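Local coordinates for protein serine repeat antigen 5 (Plasmodium falciparum, PDB 6X42) that is a papain-family pseudo-zymogen of the malaria parasite, with a protease-like fold whose own enzymatic role remains uncertain, at residues Ser40-Gly48 and Val242-Trp250; Ala57-Met68 and Val183-Ala191. One frame throughout, in Å; residues are numbered along the deposited sequence. Where two conformers were deposited one is given.

Interaction 1 of 2, residues Ser40-Gly48 and Val242-Trp250; sequences SNLQVEDQG and VRNSWGPYW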
loop_
_atom_site.group_PDB
_atom_site.type_symbol
_atom_site.label_atom_id
_atom_site.label_comp_id
_atom_site.label_asym_id
_atom_site.label_seq_id
_atom_site.Cartn_x
_atom_site.Cartn_y
_atom_site.Cartn_z
ATOM N N SER A 40 -10.164 -0.326 9.817
ATOM C CA SER A 40 -11.294 -1.032 9.228
ATOM C C SER A 40 -12.293 -0.090 8.585
ATOM O O SER A 40 -13.157 -0.537 7.827
ATOM C CB SER A 40 -12.036 -1.832 10.293
ATOM O OG SER A 40 -11.107 -2.567 11.054
ATOM N N ASN A 41 -12.208 1.196 8.893
ATOM C CA ASN A 41 -13.106 2.195 8.344
ATOM C C ASN A 41 -12.538 2.898 7.122
ATOM O O ASN A 41 -13.163 3.833 6.610
ATOM C CB ASN A 41 -13.474 3.143 9.467
ATOM C CG ASN A 41 -14.571 2.563 10.338
ATOM O OD1 ASN A 41 -15.748 2.651 10.001
ATOM N ND2 ASN A 41 -14.176 1.802 11.350
ATOM N N LEU A 42 -11.403 2.438 6.608
ATOM C CA LEU A 42 -10.876 2.911 5.327
ATOM C C LEU A 42 -11.423 1.994 4.232
ATOM O O LEU A 42 -10.907 0.895 4.007
ATOM C CB LEU A 42 -9.354 2.884 5.359
ATOM C CG LEU A 42 -8.663 3.813 6.365
ATOM C CD1 LEU A 42 -7.175 3.437 6.541
ATOM C CD2 LEU A 42 -8.806 5.260 5.918
ATOM N N GLN A 43 -12.486 2.418 3.563
ATOM C CA GLN A 43 -13.158 1.525 2.638
ATOM C C GLN A 43 -12.314 1.339 1.384
ATOM O O GLN A 43 -11.520 2.202 1.009
ATOM C CB GLN A 43 -14.535 2.065 2.277
ATOM C CG GLN A 43 -15.505 2.092 3.467
ATOM C CD GLN A 43 -15.585 0.739 4.213
ATOM O OE1 GLN A 43 -16.101 -0.257 3.690
ATOM N NE2 GLN A 43 -15.077 0.715 5.447
ATOM N N VAL A 44 -12.509 0.192 0.730
ATOM C CA VAL A 44 -11.836 -0.106 -0.525
ATOM C C VAL A 44 -12.257 0.890 -1.599
ATOM O O VAL A 44 -13.423 1.302 -1.678
ATOM C CB VAL A 44 -12.184 -1.550 -0.926
ATOM C CG1 VAL A 44 -11.742 -1.878 -2.352
ATOM C CG2 VAL A 44 -11.560 -2.523 0.068
ATOM N N GLU A 45 -11.294 1.289 -2.424
ATOM C CA GLU A 45 -11.494 2.218 -3.531
ATOM C C GLU A 45 -11.330 1.506 -4.872
ATOM O O GLU A 45 -10.856 0.378 -4.947
ATOM C CB GLU A 45 -10.557 3.420 -3.392
ATOM C CG GLU A 45 -10.829 4.177 -2.088
ATOM C CD GLU A 45 -10.041 5.457 -1.928
ATOM O OE1 GLU A 45 -9.981 6.243 -2.881
ATOM O OE2 GLU A 45 -9.504 5.701 -0.836
ATOM N N ASP A 46 -11.789 2.179 -5.933
ATOM C CA ASP A 46 -11.781 1.668 -7.304
ATOM C C ASP A 46 -11.035 2.658 -8.186
ATOM O O ASP A 46 -11.541 3.749 -8.484
ATOM C CB ASP A 46 -13.221 1.454 -7.796
ATOM C CG ASP A 46 -13.329 0.779 -9.162
ATOM O OD1 ASP A 46 -12.302 0.595 -9.850
ATOM O OD2 ASP A 46 -14.493 0.459 -9.538
ATOM N N GLN A 47 -9.827 2.290 -8.609
ATOM C CA GLN A 47 -9.012 3.133 -9.475
ATOM C C GLN A 47 -9.562 3.250 -10.898
ATOM O O GLN A 47 -9.098 4.106 -11.670
ATOM C CB GLN A 47 -7.587 2.615 -9.530
ATOM C CG GLN A 47 -7.419 1.335 -10.306
ATOM C CD GLN A 47 -6.020 0.766 -10.211
ATOM O OE1 GLN A 47 -5.619 0.197 -9.196
ATOM N NE2 GLN A 47 -5.251 0.931 -11.272
ATOM N N GLY A 48 -10.523 2.413 -11.272
ATOM C CA GLY A 48 -11.057 2.469 -12.619
ATOM C C GLY A 48 -10.007 2.083 -13.643
ATOM O O GLY A 48 -9.062 1.344 -13.361
ATOM N N VAL A 242 -3.965 -8.887 1.618
ATOM C CA VAL A 242 -3.585 -7.860 0.652
ATOM C C VAL A 242 -4.822 -7.066 0.245
ATOM O O VAL A 242 -5.853 -7.636 -0.127
ATOM C CB VAL A 242 -2.907 -8.482 -0.586
ATOM C CG1 VAL A 242 -2.473 -7.402 -1.582
ATOM C CG2 VAL A 242 -1.722 -9.332 -0.175
ATOM N N ARG A 243 -4.688 -5.744 0.293
ATOM C CA ARG A 243 -5.688 -4.789 -0.182
ATOM C C ARG A 243 -5.368 -4.391 -1.617
ATOM O O ARG A 243 -4.237 -4.006 -1.927
ATOM C CB ARG A 243 -5.658 -3.543 0.700
ATOM C CG ARG A 243 -6.644 -2.433 0.313
ATOM C CD ARG A 243 -6.501 -1.303 1.254
ATOM N NE ARG A 243 -7.174 -0.074 0.867
ATOM C CZ ARG A 243 -8.330 0.376 1.346
ATOM N NH1 ARG A 243 -9.096 -0.350 2.132
ATOM N NH2 ARG A 243 -8.718 1.594 1.045
ATOM N N ASN A 244 -6.377 -4.446 -2.483
ATOM C CA ASN A 244 -6.296 -3.956 -3.855
ATOM C C ASN A 244 -7.185 -2.726 -4.002
ATOM O O ASN A 244 -7.959 -2.394 -3.103
ATOM C CB ASN A 244 -6.703 -5.072 -4.825
ATOM C CG ASN A 244 -6.104 -4.934 -6.213
ATOM O OD1 ASN A 244 -5.454 -3.949 -6.554
ATOM N ND2 ASN A 244 -6.341 -5.955 -7.027
ATOM N N SER A 245 -7.069 -2.060 -5.153
ATOM C CA SER A 245 -7.785 -0.838 -5.478
ATOM C C SER A 245 -8.651 -1.012 -6.730
ATOM O O SER A 245 -8.736 -0.116 -7.582
ATOM C CB SER A 245 -6.840 0.356 -5.610
ATOM O OG SER A 245 -5.752 0.086 -6.468
ATOM N N TRP A 246 -9.303 -2.174 -6.829
ATOM C CA TRP A 246 -10.186 -2.508 -7.943
ATOM C C TRP A 246 -11.636 -2.579 -7.486
ATOM O O TRP A 246 -12.482 -3.212 -8.139
ATOM C CB TRP A 246 -9.738 -3.795 -8.636
ATOM C CG TRP A 246 -8.407 -3.694 -9.347
ATOM C CD1 TRP A 246 -7.674 -2.572 -9.592
ATOM C CD2 TRP A 246 -7.661 -4.785 -9.901
ATOM N NE1 TRP A 246 -6.505 -2.904 -10.243
ATOM C CE2 TRP A 246 -6.483 -4.254 -10.456
ATOM C CE3 TRP A 246 -7.878 -6.167 -9.972
ATOM C CZ2 TRP A 246 -5.512 -5.058 -11.056
ATOM C CZ3 TRP A 246 -6.927 -6.952 -10.581
ATOM C CH2 TRP A 246 -5.756 -6.398 -11.110
ATOM N N GLY A 247 -11.940 -1.903 -6.384
ATOM C CA GLY A 247 -13.280 -1.830 -5.870
ATOM C C GLY A 247 -13.633 -2.989 -4.965
ATOM O O GLY A 247 -12.920 -3.992 -4.876
ATOM N N PRO A 248 -14.762 -2.858 -4.264
ATOM C CA PRO A 248 -15.135 -3.840 -3.236
ATOM C C PRO A 248 -15.795 -5.102 -3.764
ATOM O O PRO A 248 -16.132 -5.979 -2.964
ATOM C CB PRO A 248 -16.102 -3.050 -2.355
ATOM C CG PRO A 248 -16.760 -2.083 -3.324
ATOM C CD PRO A 248 -15.638 -1.678 -4.255
ATOM N N TYR A 249 -15.964 -5.254 -5.069
ATOM C CA TYR A 249 -16.499 -6.477 -5.661
ATOM C C TYR A 249 -15.417 -7.338 -6.294
ATOM O O TYR A 249 -15.716 -8.442 -6.774
ATOM C CB TYR A 249 -17.651 -6.142 -6.629
ATOM C CG TYR A 249 -18.679 -5.290 -5.933
ATOM C CD1 TYR A 249 -19.552 -5.835 -5.009
ATOM C CD2 TYR A 249 -18.748 -3.923 -6.169
ATOM C CE1 TYR A 249 -20.497 -5.019 -4.349
ATOM C CE2 TYR A 249 -19.643 -3.127 -5.529
ATOM C CZ TYR A 249 -20.509 -3.666 -4.617
ATOM O OH TYR A 249 -21.413 -2.832 -4.000
ATOM N N TRP A 250 -14.169 -6.888 -6.264
ATOM C CA TRP A 250 -13.052 -7.661 -6.768
ATOM C C TRP A 250 -12.505 -8.535 -5.641
ATOM O O TRP A 250 -12.370 -8.087 -4.499
ATOM C CB TRP A 250 -11.952 -6.714 -7.308
ATOM C CG TRP A 250 -10.857 -7.546 -7.846
ATOM C CD1 TRP A 250 -10.791 -8.114 -9.081
ATOM C CD2 TRP A 250 -9.721 -8.023 -7.130
ATOM N NE1 TRP A 250 -9.697 -8.908 -9.184
ATOM C CE2 TRP A 250 -9.018 -8.885 -7.995
ATOM C CE3 TRP A 250 -9.216 -7.794 -5.844
ATOM C CZ2 TRP A 250 -7.849 -9.531 -7.619
ATOM C CZ3 TRP A 250 -8.065 -8.447 -5.473
ATOM C CH2 TRP A 250 -7.385 -9.309 -6.354
HETATM O O HOH W 1 -8.742 0.136 -2.109
HETATM O O HOH W 2 -7.516 4.314 0.575
#
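Arg243 reaches from the end of strand 236-243 to two successive carbonyls of Ser40-Gly48. Its chain is extended from CG to NE, with CG anti to the backbone N (chi1 179°). Arg243 NH1 donates to Leu42 O and Arg243 NH2 to Gln43 O, each at 2.9 Å. Both oxygens lie near the guanidinium edge, tilted from its plane. Tyr255 OH is a further partner of NH1. Charge is close but less direct at Glu45: its OE2 is 4.6 Å from Arg243 NH2, and a water bonded to OE2 bonds NH2 weakly. Its salt bridges go to Lys59 and Lys75.

Backbone bonds join the two loops. Gly247 N donates to Glu45 O. Gln47 N donates to Ser245 O at 2.8 Å. A second water links Glu45 N to Asn244 O.

Val44 CG1 packs on the Gly247 backbone, 3.4 Å from Gly247 C; its apolar contact with Pro248 CD is longer, 4.3 Å.

The side-chain amide of Gln47 is held at both ends. Gln47 OE1 accepts from Ser245 OG at 2.7 Å, and NE2 bonds to Cys50 O. OE1 also sits at the edge of the Trp246 ring; amide and ring planes are 68° apart.

Asn244 OD1 bonds to His219 NE2. Gln47, His219, Asn244 and Trp246 probably correspond to the oxyanion-hole glutamine, histidine, asparagine and tryptophan of papain, with Ser53, starting helix 53-68, where papain has its cysteine.

Interaction 2 of 2, residues Ala57-Met68 and Val183-Ala191; sequences ASKYHLETIRCM and VMNKGSVIA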
loop_
_atom_site.group_PDB
_atom_site.type_symbol
_atom_site.label_atom_id
_atom_site.label_comp_id
_atom_site.label_asym_id
_atom_site.label_seq_id
_atom_site.Cartn_x
_atom_site.Cartn_y
_atom_site.Cartn_z
ATOM N N ALA A 57 -2.103 2.889 -3.363
ATOM C CA ALA A 57 -1.363 2.137 -2.350
ATOM C C ALA A 57 -0.508 3.060 -1.480
ATOM O O ALA A 57 -0.374 2.857 -0.262
ATOM C CB ALA A 57 -0.503 1.079 -3.025
ATOM N N SER A 58 0.095 4.076 -2.094
ATOM C CA SER A 58 0.927 4.999 -1.336
ATOM C C SER A 58 0.085 5.824 -0.378
ATOM O O SER A 58 0.462 6.025 0.783
ATOM C CB SER A 58 1.705 5.914 -2.279
ATOM O OG SER A 58 2.671 5.224 -3.048
ATOM N N LYS A 59 -1.063 6.314 -0.844
ATOM C CA LYS A 59 -1.900 7.135 0.023
ATOM C C LYS A 59 -2.513 6.302 1.143
ATOM O O LYS A 59 -2.681 6.794 2.269
ATOM C CB LYS A 59 -2.964 7.899 -0.777
ATOM C CG LYS A 59 -4.256 7.144 -1.019
ATOM C CD LYS A 59 -5.211 7.900 -1.962
ATOM C CE LYS A 59 -6.559 7.242 -2.046
ATOM N NZ LYS A 59 -7.424 7.612 -0.895
ATOM N N TYR A 60 -2.859 5.041 0.857
ATOM C CA TYR A 60 -3.403 4.185 1.906
ATOM C C TYR A 60 -2.378 3.956 3.013
ATOM O O TYR A 60 -2.723 3.927 4.190
ATOM C CB TYR A 60 -3.879 2.862 1.332
ATOM C CG TYR A 60 -4.393 1.895 2.368
ATOM C CD1 TYR A 60 -5.694 1.989 2.878
ATOM C CD2 TYR A 60 -3.564 0.908 2.884
ATOM C CE1 TYR A 60 -6.168 1.082 3.815
ATOM C CE2 TYR A 60 -4.021 0.004 3.815
ATOM C CZ TYR A 60 -5.317 0.088 4.287
ATOM O OH TYR A 60 -5.736 -0.858 5.202
ATOM N N HIS A 61 -1.106 3.802 2.644
ATOM C CA HIS A 61 -0.045 3.670 3.639
ATOM C C HIS A 61 0.009 4.898 4.550
ATOM O O HIS A 61 0.135 4.754 5.767
ATOM C CB HIS A 61 1.268 3.385 2.905
ATOM C CG HIS A 61 2.453 3.124 3.790
ATOM N ND1 HIS A 61 2.481 2.156 4.768
ATOM C CD2 HIS A 61 3.687 3.679 3.789
ATOM C CE1 HIS A 61 3.672 2.160 5.353
ATOM N NE2 HIS A 61 4.433 3.054 4.757
ATOM N N LEU A 62 -0.128 6.105 3.992
ATOM C CA LEU A 62 -0.225 7.296 4.833
ATOM C C LEU A 62 -1.513 7.309 5.653
ATOM O O LEU A 62 -1.506 7.755 6.811
ATOM C CB LEU A 62 -0.119 8.567 3.996
ATOM C CG LEU A 62 1.229 8.943 3.421
ATOM C CD1 LEU A 62 1.124 10.307 2.736
ATOM C CD2 LEU A 62 2.288 8.987 4.529
ATOM N N GLU A 63 -2.631 6.849 5.074
ATOM C CA GLU A 63 -3.891 6.778 5.828
ATOM C C GLU A 63 -3.770 5.836 7.036
ATOM O O GLU A 63 -4.276 6.146 8.122
ATOM C CB GLU A 63 -5.057 6.361 4.920
ATOM C CG GLU A 63 -5.395 7.439 3.878
ATOM C CD GLU A 63 -6.149 6.923 2.652
ATOM O OE1 GLU A 63 -6.428 5.697 2.578
ATOM O OE2 GLU A 63 -6.468 7.754 1.758
ATOM N N THR A 64 -3.089 4.689 6.887
ATOM C CA THR A 64 -2.956 3.802 8.049
ATOM C C THR A 64 -1.992 4.387 9.070
ATOM O O THR A 64 -2.206 4.235 10.273
ATOM C CB THR A 64 -2.597 2.349 7.684
ATOM O OG1 THR A 64 -1.259 2.233 7.171
ATOM C CG2 THR A 64 -3.567 1.763 6.660
ATOM N N ILE A 65 -0.922 5.047 8.607
ATOM C CA ILE A 65 -0.025 5.716 9.539
ATOM C C ILE A 65 -0.797 6.753 10.344
ATOM O O ILE A 65 -0.631 6.855 11.567
ATOM C CB ILE A 65 1.176 6.334 8.795
ATOM C CG1 ILE A 65 2.131 5.241 8.303
ATOM C CG2 ILE A 65 1.877 7.346 9.686
ATOM C CD1 ILE A 65 3.153 5.691 7.277
ATOM N N ARG A 66 -1.658 7.535 9.675
ATOM C CA ARG A 66 -2.492 8.513 10.377
ATOM C C ARG A 66 -3.415 7.836 11.385
ATOM O O ARG A 66 -3.558 8.310 12.517
ATOM C CB ARG A 66 -3.263 9.352 9.361
ATOM C CG ARG A 66 -2.384 10.411 8.672
ATOM C CD ARG A 66 -3.129 11.208 7.603
ATOM N NE ARG A 66 -4.324 11.830 8.163
ATOM C CZ ARG A 66 -4.326 12.959 8.868
ATOM N NH1 ARG A 66 -3.196 13.624 9.071
ATOM N NH2 ARG A 66 -5.456 13.419 9.379
ATOM N N CYS A 67 -4.004 6.695 11.021
ATOM C CA CYS A 67 -4.815 5.942 11.974
ATOM C C CYS A 67 -3.991 5.516 13.186
ATOM O O CYS A 67 -4.441 5.641 14.332
ATOM C CB CYS A 67 -5.404 4.697 11.308
ATOM S SG CYS A 67 -6.903 4.924 10.335
ATOM N N MET A 68 -2.782 5.009 12.956
ATOM C CA MET A 68 -1.942 4.561 14.060
ATOM C C MET A 68 -1.578 5.712 14.992
ATOM O O MET A 68 -1.317 5.478 16.177
ATOM C CB MET A 68 -0.657 3.921 13.519
ATOM C CG MET A 68 -0.779 2.561 12.799
ATOM S SD MET A 68 -1.874 1.326 13.520
ATOM C CE MET A 68 -0.912 0.783 14.919
ATOM N N VAL A 183 3.698 -3.738 9.340
ATOM C CA VAL A 183 2.238 -3.813 9.387
ATOM C C VAL A 183 1.744 -3.529 10.801
ATOM O O VAL A 183 0.790 -2.769 11.000
ATOM C CB VAL A 183 1.753 -5.172 8.850
ATOM C CG1 VAL A 183 0.253 -5.364 9.096
ATOM C CG2 VAL A 183 2.066 -5.308 7.366
ATOM N N MET A 184 2.408 -4.103 11.803
ATOM C CA MET A 184 2.020 -3.845 13.187
ATOM C C MET A 184 2.176 -2.373 13.547
ATOM O O MET A 184 1.293 -1.782 14.174
ATOM C CB MET A 184 2.875 -4.695 14.126
ATOM C CG MET A 184 2.518 -6.162 14.047
ATOM S SD MET A 184 3.450 -7.212 15.158
ATOM C CE MET A 184 3.150 -6.389 16.725
ATOM N N ASN A 185 3.295 -1.759 13.155
ATOM C CA ASN A 185 3.614 -0.418 13.626
ATOM C C ASN A 185 2.992 0.690 12.788
ATOM O O ASN A 185 2.573 1.716 13.349
ATOM C CB ASN A 185 5.131 -0.233 13.656
ATOM C CG ASN A 185 5.806 -1.038 14.756
ATOM O OD1 ASN A 185 5.163 -1.555 15.676
ATOM N ND2 ASN A 185 7.108 -1.180 14.637
ATOM N N LYS A 186 2.941 0.523 11.463
ATOM C CA LYS A 186 2.419 1.551 10.572
ATOM C C LYS A 186 1.035 1.247 10.019
ATOM O O LYS A 186 0.432 2.128 9.388
ATOM C CB LYS A 186 3.385 1.767 9.405
ATOM C CG LYS A 186 4.702 2.447 9.801
ATOM C CD LYS A 186 5.744 2.406 8.676
ATOM C CE LYS A 186 6.933 3.249 9.009
ATOM N NZ LYS A 186 7.854 2.536 9.909
ATOM N N GLY A 187 0.523 0.029 10.219
ATOM C CA GLY A 187 -0.783 -0.368 9.745
ATOM C C GLY A 187 -0.781 -1.031 8.388
ATOM O O GLY A 187 -1.800 -1.635 8.004
ATOM N N SER A 188 0.323 -0.953 7.658
ATOM C CA SER A 188 0.393 -1.479 6.301
ATOM C C SER A 188 1.828 -1.322 5.811
ATOM O O SER A 188 2.619 -0.563 6.385
ATOM C CB SER A 188 -0.518 -0.707 5.345
ATOM O OG SER A 188 -0.113 0.665 5.235
ATOM N N VAL A 189 2.123 -1.994 4.697
ATOM C CA VAL A 189 3.206 -1.596 3.811
ATOM C C VAL A 189 2.635 -1.473 2.405
ATOM O O VAL A 189 1.560 -1.995 2.097
ATOM C CB VAL A 189 4.405 -2.570 3.819
ATOM C CG1 VAL A 189 4.986 -2.707 5.208
ATOM C CG2 VAL A 189 4.015 -3.933 3.229
ATOM N N ILE A 190 3.365 -0.769 1.542
ATOM C CA ILE A 190 3.130 -0.802 0.107
ATOM C C ILE A 190 3.818 -2.048 -0.427
ATOM O O ILE A 190 4.949 -2.343 -0.022
ATOM C CB ILE A 190 3.701 0.468 -0.545
ATOM C CG1 ILE A 190 3.123 1.741 0.076
ATOM C CG2 ILE A 190 3.477 0.409 -2.059
ATOM C CD1 ILE A 190 3.977 2.980 -0.221
ATOM N N ALA A 191 3.154 -2.788 -1.309
ATOM C CA ALA A 191 3.775 -3.953 -1.931
ATOM C C ALA A 191 3.589 -3.888 -3.433
ATOM O O ALA A 191 2.543 -3.431 -3.913
ATOM C CB ALA A 191 3.196 -5.276 -1.401
#
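Thr64 OG1 and Ser188 OG both sit between their own backbone N and carbonyl carbon (chi1 69° and 63°), which turns the two hydroxyls onto each other, 2.7 Å apart. His61 has CG anti to the backbone N (chi1 -176°), and this carries its ring across to the same serine. Ser188 OG lies at the ring edge, in plane, and is hydrogen-bonded to His61 ND1 at 3.0 Å. Thr64 OG1 donates to Lys186 O at 2.8 Å, where helix 172-186 ends.

Aliphatic parts of side chains flank this polar row. Ile190 crosses His61 at about a right angle, its CG1 3.8 Å from His61 CB. Lys186 runs beside Ile65, CB to CG1 3.9 Å, and its NZ forms a salt bridge with Glu182. Met68, bent at chi2 and chi3, lays CG and CE 3.5 Å from Asn185 O and Met184 O. Gly187, with positive phi, brings its backbone close against Thr64.

Segment 57-68 runs nearly antiparallel to 189-191. Phe277 N donates to His61 NE2, which fixes the ring's rotation; ND1 then probably carries the proton and gives it to Ser188 OG. The row would run on through Thr64 to Lys186 O, though the Ser188-Thr64 step is unsettled.

How the interactions relate
From the N terminus the chain first runs through Ser40-Gly48 and enters helix 53-68, which supplies Ala57-Met68. Helix 172-186 and strand 189-193 then return to that helix and close the shorter loop, interaction 2. The chain goes on through strand 219-230 into strand 236-243, whose end and following loop, Val242-Trp250, meet Ser40-Gly48. Interaction 1 therefore closes the longer loop, and interaction 2 lies wholly within it; the two do not cross. They also touch directly. Glu45 makes a salt bridge to Lys59, and Tyr60 packs against Leu42 and Arg243. Together they tie helix 53-68 and the loop before it to the mixed sheet.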